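Local coordinates for protein endo-1,4-b-d-mannanase (Trichoderma reesei, PDB 1QNR) that probably hydrolyses internal beta-1,4-mannosidic linkages in mannans, as a glycoside hydrolase family 5 endo-mannanase, at residues A[118-123]-A[133-138]. Residues are numbered along the deposited sequence; the frame is centred on the assembly and turned at random.
Sequences GGINAY and TWYTNT. With NAG (2-acetamido-2-deoxy-beta-D-glucopyranose), chain F.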
ATOM      1  N   GLY A 118      -6.890 -14.020   1.064  1.00  8.74           N
ATOM      2  CA  GLY A 118      -8.053 -14.183   0.172  1.00  9.92           C
ATOM      3  C   GLY A 118      -7.853 -13.657  -1.223  1.00  8.85           C
ATOM      4  O   GLY A 118      -7.730 -14.391  -2.213  1.00 10.45           O
ATOM      5  N   GLY A 119      -7.843 -12.320  -1.378  1.00  8.96           N
ATOM      6  CA  GLY A 119      -7.556 -11.670  -2.648  1.00  9.13           C
ATOM      7  C   GLY A 119      -8.708 -11.806  -3.646  1.00  8.85           C
ATOM      8  O   GLY A 119      -9.802 -12.351  -3.385  1.00  9.32           O
ATOM      9  N   ILE A 120      -8.372 -11.435  -4.913  1.00  8.18           N
ATOM     10  CA  ILE A 120      -9.235 -11.591  -6.088  1.00  9.33           C
ATOM     11  C   ILE A 120      -9.678 -13.075  -6.111  1.00 10.47           C
ATOM     12  O   ILE A 120     -10.851 -13.348  -6.460  1.00 10.18           O
ATOM     13  CB  ILE A 120      -8.524 -11.164  -7.393  1.00  8.83           C
ATOM     14  CG1 ILE A 120      -8.534  -9.610  -7.414  1.00 10.24           C
ATOM     15  CG2 ILE A 120      -9.233 -11.772  -8.638  1.00 11.32           C
ATOM     16  CD1 ILE A 120      -7.812  -8.951  -8.605  1.00 10.24           C
ATOM     17  N   ASN A 121      -8.784 -14.037  -5.834  1.00 10.11           N
ATOM     18  CA  ASN A 121      -9.162 -15.472  -5.876  1.00  9.68           C
ATOM     19  C   ASN A 121     -10.306 -15.799  -4.948  1.00 10.15           C
ATOM     20  O   ASN A 121     -11.186 -16.633  -5.328  1.00 10.83           O
ATOM     21  CB  ASN A 121      -7.927 -16.355  -5.548  1.00 10.76           C
ATOM     22  CG  ASN A 121      -8.247 -17.849  -5.627  1.00 11.39           C
ATOM     23  OD1 ASN A 121      -8.226 -18.584  -4.625  1.00 16.48           O
ATOM     24  ND2 ASN A 121      -8.439 -18.233  -6.853  1.00 13.23           N
ATOM     25  N   ALA A 122     -10.442 -15.181  -3.770  1.00 10.51           N
ATOM     26  CA  ALA A 122     -11.588 -15.466  -2.877  1.00  9.17           C
ATOM     27  C   ALA A 122     -12.868 -14.948  -3.547  1.00 10.26           C
ATOM     28  O   ALA A 122     -13.965 -15.576  -3.393  1.00 10.90           O
ATOM     29  CB  ALA A 122     -11.352 -14.805  -1.520  1.00 11.13           C
ATOM     30  N   TYR A 123     -12.875 -13.803  -4.260  1.00 10.86           N
ATOM     31  CA  TYR A 123     -14.048 -13.368  -5.038  1.00 10.89           C
ATOM     32  C   TYR A 123     -14.334 -14.336  -6.168  1.00 11.91           C
ATOM     33  O   TYR A 123     -15.549 -14.634  -6.389  1.00 12.52           O
ATOM     34  CB  TYR A 123     -13.780 -11.945  -5.535  1.00  9.39           C
ATOM     35  CG  TYR A 123     -13.844 -10.806  -4.562  1.00  9.00           C
ATOM     36  CD1 TYR A 123     -12.729 -10.484  -3.777  1.00  8.34           C
ATOM     37  CD2 TYR A 123     -15.012 -10.010  -4.392  1.00  9.58           C
ATOM     38  CE1 TYR A 123     -12.761  -9.433  -2.861  1.00  9.80           C
ATOM     39  CE2 TYR A 123     -15.072  -8.952  -3.490  1.00  8.39           C
ATOM     40  CZ  TYR A 123     -13.921  -8.658  -2.759  1.00  8.24           C
ATOM     41  OH  TYR A 123     -13.985  -7.592  -1.869  1.00  9.27           O
ATOM     42  N   THR A 133     -11.410 -11.541 -15.501  1.00 11.55           N
ATOM     43  CA  THR A 133     -12.810 -11.060 -15.645  1.00 13.77           C
ATOM     44  C   THR A 133     -13.310 -10.459 -14.334  1.00 12.24           C
ATOM     45  O   THR A 133     -14.387  -9.801 -14.341  1.00 11.77           O
ATOM     46  CB  THR A 133     -13.792 -12.160 -16.094  1.00 14.02           C
ATOM     47  OG1 THR A 133     -13.933 -13.148 -15.100  1.00 15.14           O
ATOM     48  CG2 THR A 133     -13.267 -12.806 -17.398  1.00 16.28           C
ATOM     49  N   TRP A 134     -12.587 -10.572 -13.209  1.00 10.22           N
ATOM     50  CA  TRP A 134     -13.005 -10.014 -11.917  1.00  9.98           C
ATOM     51  C   TRP A 134     -13.395  -8.548 -12.013  1.00  9.23           C
ATOM     52  O   TRP A 134     -14.423  -8.095 -11.428  1.00 10.37           O
ATOM     53  CB  TRP A 134     -11.849 -10.160 -10.879  1.00  9.60           C
ATOM     54  CG  TRP A 134     -12.217  -9.574  -9.500  1.00  8.98           C
ATOM     55  CD1 TRP A 134     -12.865 -10.200  -8.500  1.00  9.54           C
ATOM     56  CD2 TRP A 134     -11.818  -8.289  -8.967  1.00  7.44           C
ATOM     57  NE1 TRP A 134     -13.054  -9.346  -7.386  1.00  9.11           N
ATOM     58  CE2 TRP A 134     -12.347  -8.204  -7.651  1.00  9.02           C
ATOM     59  CE3 TRP A 134     -11.094  -7.214  -9.496  1.00  7.64           C
ATOM     60  CZ2 TRP A 134     -12.192  -7.037  -6.876  1.00 10.55           C
ATOM     61  CZ3 TRP A 134     -10.900  -6.089  -8.670  1.00  8.42           C
ATOM     62  CH2 TRP A 134     -11.423  -6.004  -7.375  1.00  9.36           C
ATOM     63  N   TYR A 135     -12.624  -7.762 -12.774  1.00  9.47           N
ATOM     64  CA  TYR A 135     -12.825  -6.316 -12.902  1.00 10.22           C
ATOM     65  C   TYR A 135     -14.204  -5.949 -13.454  1.00  9.97           C
ATOM     66  O   TYR A 135     -14.651  -4.799 -13.183  1.00 11.09           O
ATOM     67  CB  TYR A 135     -11.728  -5.686 -13.800  1.00  8.74           C
ATOM     68  CG  TYR A 135     -10.341  -5.776 -13.115  1.00  8.46           C
ATOM     69  CD1 TYR A 135      -9.929  -4.883 -12.133  1.00  8.78           C
ATOM     70  CD2 TYR A 135      -9.470  -6.833 -13.466  1.00  8.96           C
ATOM     71  CE1 TYR A 135      -8.699  -5.030 -11.478  1.00  8.47           C
ATOM     72  CE2 TYR A 135      -8.220  -6.984 -12.831  1.00  9.50           C
ATOM     73  CZ  TYR A 135      -7.856  -6.062 -11.846  1.00  8.01           C
ATOM     74  OH  TYR A 135      -6.644  -6.183 -11.160  1.00  9.40           O
ATOM     75  N   THR A 136     -14.830  -6.849 -14.238  1.00 10.05           N
ATOM     76  CA  THR A 136     -16.148  -6.514 -14.831  1.00 11.61           C
ATOM     77  C   THR A 136     -17.178  -7.535 -14.409  1.00 10.65           C
ATOM     78  O   THR A 136     -18.278  -7.633 -15.055  1.00 12.53           O
ATOM     79  CB  THR A 136     -16.012  -6.524 -16.385  1.00 12.29           C
ATOM     80  OG1 THR A 136     -15.443  -7.734 -16.905  1.00 14.20           O
ATOM     81  CG2 THR A 136     -15.182  -5.347 -16.837  1.00 13.67           C
ATOM     82  N   ASN A 137     -16.949  -8.330 -13.360  1.00  9.77           N
ATOM     83  CA  ASN A 137     -17.918  -9.308 -12.807  1.00 10.08           C
ATOM     84  C   ASN A 137     -18.908  -8.560 -11.902  1.00 12.42           C
ATOM     85  O   ASN A 137     -18.490  -8.011 -10.860  1.00 11.29           O
ATOM     86  CB  ASN A 137     -17.140 -10.413 -12.071  1.00 11.21           C
ATOM     87  CG  ASN A 137     -17.957 -11.485 -11.397  1.00 12.02           C
ATOM     88  OD1 ASN A 137     -19.003 -11.174 -10.783  1.00 13.41           O
ATOM     89  ND2 ASN A 137     -17.480 -12.726 -11.438  1.00 15.44           N
ATOM     90  N   THR A 138     -20.208  -8.454 -12.346  1.00 12.51           N
ATOM     91  CA  THR A 138     -21.102  -7.584 -11.566  1.00 12.49           C
ATOM     92  C   THR A 138     -21.297  -8.004 -10.099  1.00 11.69           C
ATOM     93  O   THR A 138     -21.280  -7.135  -9.216  1.00 10.86           O
ATOM     94  CB  THR A 138     -22.519  -7.535 -12.248  1.00 14.88           C
ATOM     95  OG1 THR A 138     -22.308  -7.121 -13.651  1.00 17.28           O
ATOM     96  CG2 THR A 138     -23.406  -6.578 -11.485  1.00 15.54           C
TER
HETATM   97  C1  NAG F 430     -10.454 -15.915 -18.392  1.00 28.11           C
HETATM   98  C2  NAG F 430      -9.516 -16.651 -19.328  1.00 33.94           C
HETATM   99  C3  NAG F 430      -9.522 -15.836 -20.602  1.00 35.58           C
HETATM  100  C4  NAG F 430     -10.994 -15.793 -21.055  1.00 35.25           C
HETATM  101  C5  NAG F 430     -11.879 -15.051 -20.005  1.00 33.61           C
HETATM  102  C6  NAG F 430     -13.323 -14.983 -20.482  1.00 35.98           C
HETATM  103  C7  NAG F 430      -7.610 -18.005 -18.476  1.00 40.27           C
HETATM  104  C8  NAG F 430      -6.247 -17.953 -17.884  1.00 39.95           C
HETATM  105  N2  NAG F 430      -8.235 -16.800 -18.612  1.00 37.04           N
HETATM  106  O3  NAG F 430      -8.748 -16.572 -21.563  1.00 37.94           O
HETATM  107  O4  NAG F 430     -11.154 -15.115 -22.305  1.00 36.39           O
HETATM  108  O5  NAG F 430     -11.807 -15.852 -18.829  1.00 29.42           O
HETATM  109  O6  NAG F 430     -13.829 -16.269 -20.695  1.00 37.49           O
HETATM  110  O7  NAG F 430      -8.107 -19.005 -18.805  1.00 40.87           O
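I120 lies against one face of the W134 indole, and Y123 meets the same ring at its pyrrole edge. The W134 side chain reaches across from its short 3-10 segment with CG anti to the backbone N (chi1 179°). I120 CG1 sits 4.0 Å from the centroid of the W134 six-membered ring, 17° off its normal, a CH-pi contact over the face. At the tip of the chain, I120 CD1 reaches W134 CE3 (3.8 Å) and Y135 OH (3.9 Å), which is hydrogen-bonded to R171 O; I120 CG2 packs against W134 CB. At the pyrrole end, W134 NE1 is 3.3 Å from Y123 CB, and the indole edge points at the tyrosine ring in an offset edge-to-face pair, planes at 76°. All four touching side chains are buried, and Y144, edge-to-face, and W183 bring further rings against W134. An alanine in place of W134 would probably leave I120 and the ring of Y123 without their shared partner, opening a gap between helix and loop. The outer side is looser: T133 CG2 lies 3.7 Å from O5 of the attached NAG, while T136 and T138 are exposed. N137 caps helix 138-155 through OD1 to A140 N. Helix 119-127 thus packs on the loop that follows it, as an extra helix in the beta-alpha-beta crossover between strands 105-109 and 161-165 of the family 5 (beta/alpha)8 barrel.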